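Local structure of ribonucleoside-diphosphate reductase, alpha chain (Actinobacillus ureae ATCC 25976, 6DQX) at residues N273-P281 against I516-I524; H343-L351 against R407-T417. The protein probably reduces ribonucleoside diphosphates to deoxyribonucleotides, as the catalytic subunit of a class Id ribonucleotide reductase. All blocks are in the same frame, centred on the assembly; numbering follows the deposited sequence.

Interaction 1: N273-P281 against I516-I524; sequences NLCTEIMLP and IDQGQSINI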
ATOM      1  N   ASN A 273      17.458  -1.557 -11.798  1.00 13.39           N
ATOM      2  CA  ASN A 273      17.242  -1.255 -10.397  1.00 12.60           C
ATOM      3  C   ASN A 273      17.135   0.252 -10.192  1.00 12.68           C
ATOM      4  O   ASN A 273      17.049   1.009 -11.149  1.00 12.34           O
ATOM      5  CB  ASN A 273      18.374  -1.815  -9.554  1.00 12.13           C
ATOM      6  CG  ASN A 273      19.688  -1.101  -9.811  1.00 11.70           C
ATOM      7  OD1 ASN A 273      20.046  -0.908 -10.961  1.00 12.37           O
ATOM      8  ND2 ASN A 273      20.374  -0.668  -8.766  1.00 11.77           N
ATOM      9  N   LEU A 274      17.148   0.675  -8.930  1.00 13.75           N
ATOM     10  CA  LEU A 274      17.063   2.090  -8.584  1.00 14.72           C
ATOM     11  C   LEU A 274      18.137   2.946  -9.269  1.00 14.70           C
ATOM     12  O   LEU A 274      17.864   4.080  -9.646  1.00 14.26           O
ATOM     13  CB  LEU A 274      17.182   2.240  -7.073  1.00 16.05           C
ATOM     14  CG  LEU A 274      17.029   3.630  -6.488  1.00 17.96           C
ATOM     15  CD1 LEU A 274      15.606   4.097  -6.678  1.00 18.86           C
ATOM     16  CD2 LEU A 274      17.377   3.600  -5.003  1.00 19.04           C
ATOM     17  N   CYS A 275      19.360   2.407  -9.417  1.00 14.71           N
ATOM     18  CA  CYS A 275      20.498   3.168  -9.953  1.00 14.89           C
ATOM     19  C   CYS A 275      20.942   2.822 -11.385  1.00 13.73           C
ATOM     20  O   CYS A 275      21.856   3.473 -11.891  1.00 14.22           O
ATOM     21  CB  CYS A 275      21.671   3.053  -8.991  1.00 16.03           C
ATOM     22  SG  CYS A 275      21.273   3.743  -7.358  1.00 20.22           S
ATOM     23  N   THR A 276      20.237   1.880 -12.017  1.00 12.61           N
ATOM     24  CA  THR A 276      20.326   1.488 -13.442  1.00 12.58           C
ATOM     25  C   THR A 276      21.526   0.613 -13.827  1.00 12.28           C
ATOM     26  O   THR A 276      21.700   0.328 -15.016  1.00 12.59           O
ATOM     27  CB  THR A 276      20.234   2.663 -14.466  1.00 13.41           C
ATOM     28  OG1 THR A 276      21.476   3.389 -14.508  1.00 13.45           O
ATOM     29  CG2 THR A 276      19.114   3.630 -14.140  1.00 14.58           C
ATOM     30  N   GLU A 277      22.296   0.125 -12.859  1.00 11.50           N
ATOM     31  CA  GLU A 277      23.460  -0.728 -13.159  1.00 11.91           C
ATOM     32  C   GLU A 277      23.142  -2.233 -13.109  1.00 11.51           C
ATOM     33  O   GLU A 277      23.938  -3.053 -13.594  1.00 11.13           O
ATOM     34  CB  GLU A 277      24.599  -0.441 -12.173  1.00 12.60           C
ATOM     35  CG  GLU A 277      24.601  -1.214 -10.844  1.00 14.39           C
ATOM     36  CD  GLU A 277      23.733  -0.621  -9.747  1.00 15.65           C
ATOM     37  OE1 GLU A 277      22.950   0.305 -10.013  1.00 17.85           O
ATOM     38  OE2 GLU A 277      23.887  -1.050  -8.588  1.00 17.23           O
ATOM     39  N   ILE A 278      22.019  -2.606 -12.492  1.00 10.06           N
ATOM     40  CA  ILE A 278      21.710  -4.031 -12.335  1.00 10.06           C
ATOM     41  C   ILE A 278      21.002  -4.562 -13.574  1.00 10.17           C
ATOM     42  O   ILE A 278      20.203  -3.865 -14.194  1.00 10.80           O
ATOM     43  CB  ILE A 278      20.854  -4.258 -11.059  1.00  9.86           C
ATOM     44  CG1 ILE A 278      21.664  -3.813  -9.819  1.00 10.24           C
ATOM     45  CG2 ILE A 278      20.396  -5.704 -10.931  1.00  9.80           C
ATOM     46  CD1 ILE A 278      22.874  -4.677  -9.509  1.00 10.98           C
ATOM     47  N   MET A 279      21.313  -5.812 -13.929  1.00 10.22           N
ATOM     48  CA  MET A 279      20.742  -6.478 -15.123  1.00 10.38           C
ATOM     49  C   MET A 279      20.446  -7.919 -14.767  1.00 11.14           C
ATOM     50  O   MET A 279      21.192  -8.835 -15.139  1.00 11.21           O
ATOM     51  CB  MET A 279      21.711  -6.392 -16.323  1.00 10.90           C
ATOM     52  CG  MET A 279      22.096  -4.968 -16.693  1.00 10.91           C
ATOM     53  SD  MET A 279      20.764  -4.194 -17.577  1.00 12.01           S
ATOM     54  CE  MET A 279      20.994  -2.454 -17.251  1.00 11.70           C
ATOM     55  N   LEU A 280      19.342  -8.118 -14.031  1.00 10.62           N
ATOM     56  CA  LEU A 280      19.000  -9.443 -13.514  1.00 10.58           C
ATOM     57  C   LEU A 280      17.511  -9.716 -13.782  1.00 11.03           C
ATOM     58  O   LEU A 280      16.726  -8.769 -13.916  1.00 10.71           O
ATOM     59  CB  LEU A 280      19.267  -9.545 -12.022  1.00 10.44           C
ATOM     60  CG  LEU A 280      20.717  -9.354 -11.588  1.00 10.33           C
ATOM     61  CD1 LEU A 280      20.800  -9.250 -10.073  1.00 10.01           C
ATOM     62  CD2 LEU A 280      21.569 -10.510 -12.104  1.00 10.29           C
ATOM     63  N   PRO A 281      17.151 -10.997 -13.908  1.00 11.27           N
ATOM     64  CA  PRO A 281      15.784 -11.366 -14.259  1.00 11.63           C
ATOM     65  C   PRO A 281      14.889 -11.381 -13.025  1.00 12.42           C
ATOM     66  O   PRO A 281      15.304 -11.858 -11.957  1.00 12.49           O
ATOM     67  CB  PRO A 281      15.938 -12.783 -14.816  1.00 11.97           C
ATOM     68  CG  PRO A 281      17.126 -13.345 -14.121  1.00 11.58           C
ATOM     69  CD  PRO A 281      18.058 -12.158 -13.998  1.00 11.97           C
ATOM     70  N   ILE A 516      31.649  -6.679 -18.662  1.00 11.78           N
ATOM     71  CA  ILE A 516      30.772  -6.479 -17.482  1.00 11.84           C
ATOM     72  C   ILE A 516      29.482  -7.230 -17.759  1.00 12.07           C
ATOM     73  O   ILE A 516      28.750  -6.928 -18.716  1.00 12.51           O
ATOM     74  CB  ILE A 516      30.488  -4.973 -17.255  1.00 11.53           C
ATOM     75  CG1 ILE A 516      31.773  -4.223 -16.878  1.00 11.41           C
ATOM     76  CG2 ILE A 516      29.430  -4.776 -16.151  1.00 11.48           C
ATOM     77  CD1 ILE A 516      31.662  -2.713 -17.016  1.00 11.28           C
ATOM     78  N   ASP A 517      29.213  -8.242 -16.944  1.00 12.47           N
ATOM     79  CA  ASP A 517      28.032  -9.066 -17.171  1.00 12.70           C
ATOM     80  C   ASP A 517      26.687  -8.420 -16.748  1.00 12.45           C
ATOM     81  O   ASP A 517      25.645  -8.819 -17.267  1.00 12.85           O
ATOM     82  CB  ASP A 517      28.227 -10.521 -16.654  1.00 13.21           C
ATOM     83  CG  ASP A 517      28.666 -10.599 -15.198  1.00 13.60           C
ATOM     84  OD1 ASP A 517      28.636  -9.567 -14.493  1.00 14.50           O
ATOM     85  OD2 ASP A 517      29.029 -11.723 -14.739  1.00 12.62           O
ATOM     86  N   GLN A 518      26.710  -7.452 -15.843  1.00 11.18           N
ATOM     87  CA  GLN A 518      25.542  -6.615 -15.586  1.00 11.09           C
ATOM     88  C   GLN A 518      25.715  -5.293 -16.341  1.00 10.73           C
ATOM     89  O   GLN A 518      26.059  -5.293 -17.548  1.00 11.07           O
ATOM     90  CB  GLN A 518      25.286  -6.455 -14.089  1.00 10.50           C
ATOM     91  CG  GLN A 518      25.100  -7.761 -13.309  1.00 10.94           C
ATOM     92  CD  GLN A 518      24.299  -7.537 -12.031  1.00 11.45           C
ATOM     93  OE1 GLN A 518      23.146  -7.095 -12.084  1.00 11.98           O
ATOM     94  NE2 GLN A 518      24.917  -7.775 -10.889  1.00 11.10           N
ATOM     95  N   GLY A 519      25.462  -4.177 -15.677  1.00 10.20           N
ATOM     96  CA  GLY A 519      25.457  -2.879 -16.352  1.00 10.17           C
ATOM     97  C   GLY A 519      26.264  -1.833 -15.662  1.00  9.79           C
ATOM     98  O   GLY A 519      27.133  -2.120 -14.795  1.00  9.13           O
ATOM     99  N   GLN A 520      25.997  -0.584 -16.049  1.00 10.37           N
ATOM    100  CA  GLN A 520      26.757   0.524 -15.573  1.00 11.02           C
ATOM    101  C   GLN A 520      25.867   1.757 -15.382  1.00 11.57           C
ATOM    102  O   GLN A 520      25.115   2.093 -16.279  1.00 11.63           O
ATOM    103  CB  GLN A 520      27.862   0.919 -16.599  1.00 10.94           C
ATOM    104  CG  GLN A 520      28.793  -0.185 -17.023  1.00 10.71           C
ATOM    105  CD  GLN A 520      29.716   0.322 -18.120  1.00 10.57           C
ATOM    106  OE1 GLN A 520      30.483   1.275 -17.889  1.00 10.81           O
ATOM    107  NE2 GLN A 520      29.595  -0.233 -19.319  1.00  9.54           N
ATOM    108  N   SER A 521      25.961   2.399 -14.215  1.00 11.99           N
ATOM    109  CA  SER A 521      25.222   3.655 -13.963  1.00 12.73           C
ATOM    110  C   SER A 521      25.964   4.799 -14.591  1.00 12.76           C
ATOM    111  O   SER A 521      26.997   5.218 -14.075  1.00 13.31           O
ATOM    112  CB  SER A 521      25.063   3.917 -12.459  1.00 13.94           C
ATOM    113  OG  SER A 521      24.523   2.767 -11.860  1.00 15.95           O
ATOM    114  N   ILE A 522      25.454   5.275 -15.709  1.00 12.76           N
ATOM    115  CA  ILE A 522      26.122   6.265 -16.496  1.00 12.82           C
ATOM    116  C   ILE A 522      25.299   7.545 -16.511  1.00 12.98           C
ATOM    117  O   ILE A 522      24.220   7.607 -17.129  1.00 12.30           O
ATOM    118  CB  ILE A 522      26.391   5.751 -17.916  1.00 12.76           C
ATOM    119  CG1 ILE A 522      27.304   4.517 -17.846  1.00 12.38           C
ATOM    120  CG2 ILE A 522      26.920   6.877 -18.817  1.00 12.46           C
ATOM    121  CD1 ILE A 522      28.746   4.761 -17.383  1.00 12.88           C
ATOM    122  N   ASN A 523      25.867   8.541 -15.861  1.00 14.26           N
ATOM    123  CA  ASN A 523      25.373   9.930 -15.898  1.00 16.40           C
ATOM    124  C   ASN A 523      26.066  10.707 -17.004  1.00 17.45           C
ATOM    125  O   ASN A 523      27.194  10.404 -17.374  1.00 17.24           O
ATOM    126  CB  ASN A 523      25.647  10.623 -14.554  1.00 16.97           C
ATOM    127  CG  ASN A 523      24.845  10.026 -13.404  1.00 17.39           C
ATOM    128  OD1 ASN A 523      23.673   9.726 -13.570  1.00 17.40           O
ATOM    129  ND2 ASN A 523      25.475   9.873 -12.234  1.00 16.63           N
ATOM    130  N   ILE A 524      25.386  11.724 -17.526  1.00 18.94           N
ATOM    131  CA  ILE A 524      26.021  12.675 -18.441  1.00 20.59           C
ATOM    132  C   ILE A 524      25.658  14.075 -17.947  1.00 22.09           C
ATOM    133  O   ILE A 524      24.710  14.243 -17.164  1.00 21.64           O
ATOM    134  CB  ILE A 524      25.595  12.493 -19.915  1.00 21.60           C
ATOM    135  CG1 ILE A 524      24.092  12.676 -20.112  1.00 22.88           C
ATOM    136  CG2 ILE A 524      26.009  11.121 -20.444  1.00 22.44           C
ATOM    137  CD1 ILE A 524      23.692  12.761 -21.573  1.00 23.49           C
TER
HETATM  138  O   HOH W   1      22.965   4.162 -16.645  1.00 11.59           O
HETATM  139  O   HOH W   2      22.912  -9.601 -17.235  1.00 12.80           O

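Interaction 2: H343-L351 against R407-T417; sequences HRALGLGVL and RNTTLMSIAPT. With EDO (1,2-ethanediol), chain F.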
ATOM      1  N   HIS A 343      20.423 -18.111  -7.682  1.00 14.27           N
ATOM      2  CA  HIS A 343      21.280 -17.328  -8.587  1.00 13.23           C
ATOM      3  C   HIS A 343      22.618 -16.932  -7.979  1.00 12.81           C
ATOM      4  O   HIS A 343      23.630 -16.932  -8.672  1.00 11.99           O
ATOM      5  CB  HIS A 343      20.571 -16.017  -8.994  1.00 13.10           C
ATOM      6  CG  HIS A 343      19.406 -16.215  -9.910  1.00 12.98           C
ATOM      7  ND1 HIS A 343      18.169 -16.674  -9.497  1.00 14.20           N
ATOM      8  CD2 HIS A 343      19.296 -15.979 -11.227  1.00 11.91           C
ATOM      9  CE1 HIS A 343      17.358 -16.729 -10.547  1.00 12.19           C
ATOM     10  NE2 HIS A 343      18.024 -16.315 -11.609  1.00 13.69           N
ATOM     11  N   ARG A 344      22.604 -16.521  -6.715  1.00 12.11           N
ATOM     12  CA  ARG A 344      23.763 -15.950  -6.045  1.00 12.54           C
ATOM     13  C   ARG A 344      24.419 -14.817  -6.861  1.00 12.53           C
ATOM     14  O   ARG A 344      25.644 -14.740  -6.977  1.00 12.65           O
ATOM     15  CB  ARG A 344      24.776 -17.058  -5.715  1.00 12.94           C
ATOM     16  CG  ARG A 344      24.210 -18.200  -4.886  1.00 13.58           C
ATOM     17  CD  ARG A 344      25.318 -19.121  -4.363  1.00 13.81           C
ATOM     18  NE  ARG A 344      26.060 -18.417  -3.324  1.00 14.27           N
ATOM     19  CZ  ARG A 344      25.730 -18.361  -2.030  1.00 15.02           C
ATOM     20  NH1 ARG A 344      24.707 -19.048  -1.538  1.00 15.47           N
ATOM     21  NH2 ARG A 344      26.455 -17.631  -1.198  1.00 16.07           N
ATOM     22  N   ALA A 345      23.601 -13.946  -7.457  1.00 12.90           N
ATOM     23  CA  ALA A 345      24.151 -12.855  -8.272  1.00 13.13           C
ATOM     24  C   ALA A 345      24.963 -11.869  -7.436  1.00 13.23           C
ATOM     25  O   ALA A 345      24.542 -11.495  -6.338  1.00 13.07           O
ATOM     26  CB  ALA A 345      23.039 -12.123  -9.005  1.00 13.50           C
ATOM     27  N   LEU A 346      26.155 -11.499  -7.931  1.00 13.07           N
ATOM     28  CA  LEU A 346      26.992 -10.476  -7.320  1.00 13.78           C
ATOM     29  C   LEU A 346      27.208  -9.271  -8.265  1.00 13.39           C
ATOM     30  O   LEU A 346      27.096  -9.374  -9.509  1.00 12.51           O
ATOM     31  CB  LEU A 346      28.369 -11.035  -6.934  1.00 13.41           C
ATOM     32  CG  LEU A 346      28.384 -12.395  -6.187  1.00 13.48           C
ATOM     33  CD1 LEU A 346      29.820 -12.832  -5.950  1.00 13.98           C
ATOM     34  CD2 LEU A 346      27.594 -12.290  -4.887  1.00 13.80           C
ATOM     35  N   GLY A 347      27.587  -8.164  -7.648  1.00 13.65           N
ATOM     36  CA  GLY A 347      27.791  -6.899  -8.343  1.00 14.37           C
ATOM     37  C   GLY A 347      29.051  -6.193  -7.869  1.00 14.44           C
ATOM     38  O   GLY A 347      28.975  -5.156  -7.224  1.00 16.46           O
ATOM     39  N   LEU A 348      30.212  -6.759  -8.178  1.00 12.90           N
ATOM     40  CA  LEU A 348      31.482  -6.133  -7.839  1.00 12.93           C
ATOM     41  C   LEU A 348      31.699  -4.970  -8.830  1.00 12.10           C
ATOM     42  O   LEU A 348      31.585  -5.152 -10.058  1.00 12.08           O
ATOM     43  CB  LEU A 348      32.622  -7.144  -7.945  1.00 13.76           C
ATOM     44  CG  LEU A 348      34.050  -6.639  -7.642  1.00 14.24           C
ATOM     45  CD1 LEU A 348      34.853  -7.750  -6.966  1.00 15.23           C
ATOM     46  CD2 LEU A 348      34.769  -6.112  -8.897  1.00 15.17           C
ATOM     47  N   GLY A 349      31.990  -3.799  -8.295  1.00 12.08           N
ATOM     48  CA  GLY A 349      32.141  -2.566  -9.060  1.00 11.50           C
ATOM     49  C   GLY A 349      33.502  -1.940  -8.901  1.00 11.63           C
ATOM     50  O   GLY A 349      34.454  -2.585  -8.445  1.00 10.31           O
ATOM     51  N   VAL A 350      33.581  -0.642  -9.227  1.00 11.24           N
ATOM     52  CA  VAL A 350      34.822   0.117  -9.167  1.00 11.53           C
ATOM     53  C   VAL A 350      34.574   1.540  -8.743  1.00 11.62           C
ATOM     54  O   VAL A 350      33.441   2.025  -8.817  1.00 11.22           O
ATOM     55  CB  VAL A 350      35.539   0.200 -10.567  1.00 11.57           C
ATOM     56  CG1 VAL A 350      35.821  -1.212 -11.072  1.00 12.12           C
ATOM     57  CG2 VAL A 350      34.718   0.986 -11.581  1.00 11.66           C
ATOM     58  N   LEU A 351      35.625   2.175  -8.254  1.00 12.59           N
ATOM     59  CA  LEU A 351      35.669   3.641  -8.139  1.00 14.07           C
ATOM     60  C   LEU A 351      37.088   4.120  -8.396  1.00 13.46           C
ATOM     61  O   LEU A 351      37.998   3.311  -8.566  1.00 13.27           O
ATOM     62  CB  LEU A 351      35.147   4.099  -6.769  1.00 16.15           C
ATOM     63  CG  LEU A 351      35.629   3.358  -5.529  1.00 18.86           C
ATOM     64  CD1 LEU A 351      37.015   3.768  -5.108  1.00 21.38           C
ATOM     65  CD2 LEU A 351      34.646   3.594  -4.371  1.00 20.89           C
ATOM     66  N   ARG A 407      29.793 -20.232  -9.239  1.00 12.13           N
ATOM     67  CA  ARG A 407      28.954 -20.045  -8.055  1.00 12.62           C
ATOM     68  C   ARG A 407      27.869 -18.954  -8.234  1.00 12.63           C
ATOM     69  O   ARG A 407      26.829 -18.995  -7.548  1.00 12.48           O
ATOM     70  CB  ARG A 407      29.892 -19.648  -6.909  1.00 13.53           C
ATOM     71  CG  ARG A 407      29.286 -19.402  -5.537  1.00 15.03           C
ATOM     72  CD  ARG A 407      28.999 -20.681  -4.819  1.00 15.08           C
ATOM     73  NE  ARG A 407      28.714 -20.438  -3.405  1.00 15.35           N
ATOM     74  CZ  ARG A 407      27.975 -21.231  -2.645  1.00 16.29           C
ATOM     75  NH1 ARG A 407      27.442 -22.341  -3.143  1.00 18.08           N
ATOM     76  NH2 ARG A 407      27.757 -20.911  -1.377  1.00 17.13           N
ATOM     77  N   ASN A 408      28.154 -17.968  -9.088  1.00 12.02           N
ATOM     78  CA  ASN A 408      27.403 -16.707  -9.195  1.00 11.84           C
ATOM     79  C   ASN A 408      27.005 -16.431 -10.627  1.00 11.85           C
ATOM     80  O   ASN A 408      27.832 -16.507 -11.527  1.00 12.11           O
ATOM     81  CB  ASN A 408      28.292 -15.588  -8.722  1.00 11.70           C
ATOM     82  CG  ASN A 408      28.932 -15.905  -7.394  1.00 11.62           C
ATOM     83  OD1 ASN A 408      30.117 -16.274  -7.335  1.00 11.76           O
ATOM     84  ND2 ASN A 408      28.138 -15.846  -6.318  1.00 10.63           N
ATOM     85  N   THR A 409      25.728 -16.108 -10.857  1.00 12.07           N
ATOM     86  CA  THR A 409      25.245 -15.948 -12.230  1.00 11.82           C
ATOM     87  C   THR A 409      25.891 -14.749 -12.904  1.00 11.92           C
ATOM     88  O   THR A 409      26.236 -14.802 -14.106  1.00 11.67           O
ATOM     89  CB  THR A 409      23.713 -15.817 -12.324  1.00 12.00           C
ATOM     90  OG1 THR A 409      23.279 -14.758 -11.473  1.00 11.72           O
ATOM     91  CG2 THR A 409      23.036 -17.121 -11.962  1.00 12.27           C
ATOM     92  N   THR A 410      26.075 -13.692 -12.108  1.00 11.61           N
ATOM     93  CA  THR A 410      26.763 -12.486 -12.507  1.00 11.98           C
ATOM     94  C   THR A 410      27.785 -12.113 -11.438  1.00 11.77           C
ATOM     95  O   THR A 410      27.615 -12.433 -10.261  1.00 11.83           O
ATOM     96  CB  THR A 410      25.773 -11.295 -12.683  1.00 12.55           C
ATOM     97  OG1 THR A 410      25.187 -10.962 -11.411  1.00 13.57           O
ATOM     98  CG2 THR A 410      24.710 -11.668 -13.716  1.00 12.94           C
ATOM     99  N   LEU A 411      28.835 -11.426 -11.863  1.00 11.95           N
ATOM    100  CA  LEU A 411      29.927 -10.991 -11.021  1.00 12.77           C
ATOM    101  C   LEU A 411      30.119  -9.469 -10.930  1.00 11.91           C
ATOM    102  O   LEU A 411      30.553  -8.994  -9.870  1.00 11.74           O
ATOM    103  CB  LEU A 411      31.244 -11.607 -11.511  1.00 13.80           C
ATOM    104  CG  LEU A 411      31.535 -13.063 -11.100  1.00 16.55           C
ATOM    105  CD1 LEU A 411      31.473 -13.213  -9.573  1.00 17.04           C
ATOM    106  CD2 LEU A 411      30.612 -14.042 -11.777  1.00 18.25           C
ATOM    107  N   MET A 412      29.815  -8.722 -11.986  1.00 11.89           N
ATOM    108  CA  MET A 412      30.198  -7.297 -12.052  1.00 11.98           C
ATOM    109  C   MET A 412      29.110  -6.331 -12.448  1.00 12.20           C
ATOM    110  O   MET A 412      28.327  -6.605 -13.344  1.00 11.99           O
ATOM    111  CB  MET A 412      31.401  -7.102 -13.008  1.00 13.35           C
ATOM    112  CG  MET A 412      32.693  -7.681 -12.460  1.00 14.34           C
ATOM    113  SD  MET A 412      34.070  -7.532 -13.617  1.00 17.21           S
ATOM    114  CE  MET A 412      34.227  -5.750 -13.490  1.00 18.17           C
ATOM    115  N   SER A 413      29.118  -5.173 -11.801  1.00 12.38           N
ATOM    116  CA  SER A 413      28.186  -4.104 -12.116  1.00 12.86           C
ATOM    117  C   SER A 413      28.801  -2.815 -11.642  1.00 12.51           C
ATOM    118  O   SER A 413      29.434  -2.784 -10.572  1.00 13.03           O
ATOM    119  CB  SER A 413      26.836  -4.338 -11.397  1.00 14.14           C
ATOM    120  OG  SER A 413      26.982  -4.269 -10.000  1.00 17.47           O
ATOM    121  N   ILE A 414      28.560  -1.725 -12.355  1.00 12.74           N
ATOM    122  CA  ILE A 414      29.198  -0.454 -11.979  1.00 14.33           C
ATOM    123  C   ILE A 414      28.181   0.520 -11.396  1.00 14.47           C
ATOM    124  O   ILE A 414      27.599   1.347 -12.093  1.00 14.50           O
ATOM    125  CB  ILE A 414      29.995   0.175 -13.165  1.00 15.26           C
ATOM    126  CG1 ILE A 414      30.890  -0.861 -13.837  1.00 17.11           C
ATOM    127  CG2 ILE A 414      30.762   1.412 -12.710  1.00 15.70           C
ATOM    128  CD1 ILE A 414      31.848  -1.584 -12.920  1.00 18.18           C
ATOM    129  N   ALA A 415      27.968   0.379 -10.097  1.00 14.88           N
ATOM    130  CA  ALA A 415      27.081   1.266  -9.349  1.00 15.01           C
ATOM    131  C   ALA A 415      27.666   2.677  -9.115  1.00 15.18           C
ATOM    132  O   ALA A 415      28.881   2.890  -9.199  1.00 13.87           O
ATOM    133  CB  ALA A 415      26.751   0.625  -8.018  1.00 14.83           C
ATOM    134  N   PRO A 416      26.800   3.642  -8.754  1.00 15.61           N
ATOM    135  CA  PRO A 416      27.296   4.947  -8.333  1.00 16.47           C
ATOM    136  C   PRO A 416      28.002   4.795  -6.987  1.00 16.72           C
ATOM    137  O   PRO A 416      27.693   3.875  -6.231  1.00 17.35           O
ATOM    138  CB  PRO A 416      26.003   5.777  -8.164  1.00 17.46           C
ATOM    139  CG  PRO A 416      24.933   4.985  -8.838  1.00 16.94           C
ATOM    140  CD  PRO A 416      25.327   3.569  -8.625  1.00 15.90           C
ATOM    141  N   THR A 417      28.984   5.623  -6.697  1.00 16.70           N
ATOM    142  CA  THR A 417      29.767   5.432  -5.456  1.00 17.81           C
ATOM    143  C   THR A 417      30.046   6.770  -4.755  1.00 20.00           C
ATOM    144  O   THR A 417      31.117   6.946  -4.186  1.00 18.20           O
ATOM    145  CB  THR A 417      31.123   4.708  -5.706  1.00 17.30           C
ATOM    146  OG1 THR A 417      31.972   5.547  -6.471  1.00 16.24           O
ATOM    147  CG2 THR A 417      30.969   3.381  -6.394  1.00 17.28           C
TER
HETATM  148  C1  EDO F 605      30.038 -19.522   2.312  1.00 32.66           C
HETATM  149  O1  EDO F 605      29.072 -18.633   2.892  1.00 35.43           O
HETATM  150  C2  EDO F 605      30.395 -19.121   0.890  1.00 31.42           C
HETATM  151  O2  EDO F 605      29.227 -18.834   0.130  1.00 29.62           O
HETATM  152  O   HOH W   3      28.671  -2.309  -8.007  1.00 19.57           O
HETATM  153  O   HOH W   4      30.876   0.919  -9.088  1.00 16.12           O

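Interaction 1: N273-P281 against I516-I524
Glu-277 and Met-279 pass Gln-520 and Gln-518 with the two chains running in nearly opposite directions, 169° apart, yet the one direct backbone bond, from Gly-519 N to Glu-277 O at 2.8 Å, is weak. Side chains do most of the work. Gln-518 reaches across with its amide: CG stands anti to its own carbonyl carbon (chi1 -57°) and the chain is extended beyond it, which carries OE1 to the N-H of Met-279. That bond is 2.9 Å long and nearly straight, 171° at the hydrogen, and falls on a lone pair of OE1, in the carbonyl plane. Glutamine suits the place because it can imitate a backbone carbonyl from a distance, while Ile-278 CG2 and Leu-280 CG wrap the same oxygen with hydrocarbon. Both segments are loops within the ribonucleotide reductase barrel domain, leading respectively into strand 288-296 and strand 524-525 of its sheet. At the other end the short hydroxyl arm of Ser-521 donates to Cys-275 O at 2.8 Å, while Thr-276 OG1 grips that oxygen from the opposite face of the carbonyl plane. Water 1 links Thr-276 OG1 to Gln-520 O and Ile-522 N, and water 2 joins Met-279 O to Asp-517 O. Between these ends, Met-279 CG lies 3.6 Å from Gly-519 N; Gly-519, with no side chain, lets the two backbones come close beside Glu-277 O. The turn of 273-281 is braced internally by Asn-273, whose OD1 accepts from Ile-278 N as its ND2 donates to Glu-277 OE1.

Interaction 2: H343-L351 against R407-T417
Arg-344 and Arg-407 lay their guanidinium groups one on the other, centres 3.7 Å apart and planes 21° from parallel. Arg-407 NH2 sits over the centre of the Arg-344 group, whereas Arg-344 NE lies toward the rim of its partner. A bend at chi3 (71°) turns the Arg-344 head over Arg-407, whose own chain bends earlier, at chi2. Asp-317 forms a salt bridge with the NE of each arginine, Arg-344 NH2 also bonds Ser-321 OG, and Arg-407 NH1 bonds Gly-396 O. A 1,2-ethanediol, probably from the crystallisation liquor, accepts from Arg-407 NH2 through O2 at the guanidinium edge.

Beside this pair, Asn-408 ND2 donates to Arg-344 O at 2.8 Å, the acceptor lying close to the amide plane; Ser-388 holds the other end of the amide, OD1. Arg-344 has positive phi just after helix 334-343, and this bond secures the carbonyl where the chain leaves the helix. Leu-346 CD1 packs on Asn-408 CG and meets Leu-411 CD1 at 4.0 Å. Thr-410 keeps OG1 between its backbone N and carbonyl carbon (chi1 65°), from where the hydroxyl donates to Leu-346 O while touching Ala-345 CB.

Leu-348 N donates to Leu-411 O at 2.8 Å and Leu-348 O accepts from Ser-413 N at 3.0 Å, a single parallel-type beta bridge between Leu-348 and Met-412 beside strand 347-351, which pairs with strand 288-296 of the barrel sheet. Gly-347 and Gly-349 suit this close passage: with no side chain, Gly-347 CA comes within 3.2 Å of Ser-413 OG and Gly-349 CA within 3.1 Å of Ser-413 O. Val-350 CG2 and Ile-414 CD1 add an apolar patch. At the arginine end Asp-317, bonded to both NE atoms, probably holds the stacked guanidinium groups together and balances part of their charge.

How the interactions relate
From the N terminus, 273-281 comes first, in the loop before strand 288-296; 343-351 follows, carrying strand 347-351. The chain then passes through helices 353-359 and 367-395 before 407-417 returns to close interaction 2. Only after helix 502-513 does 516-524 meet 273-281 and complete interaction 1, so the smaller loop is contained in the larger and the two do not cross. Their centres are about 10 Å apart, and 407-417 joins them: Ile-414 N and O probably hydrogen-bond with Gly-519 O and Ser-521 N. Together the contacts connect the approaches to strands 288-296 and 524-525 with strand 347-351.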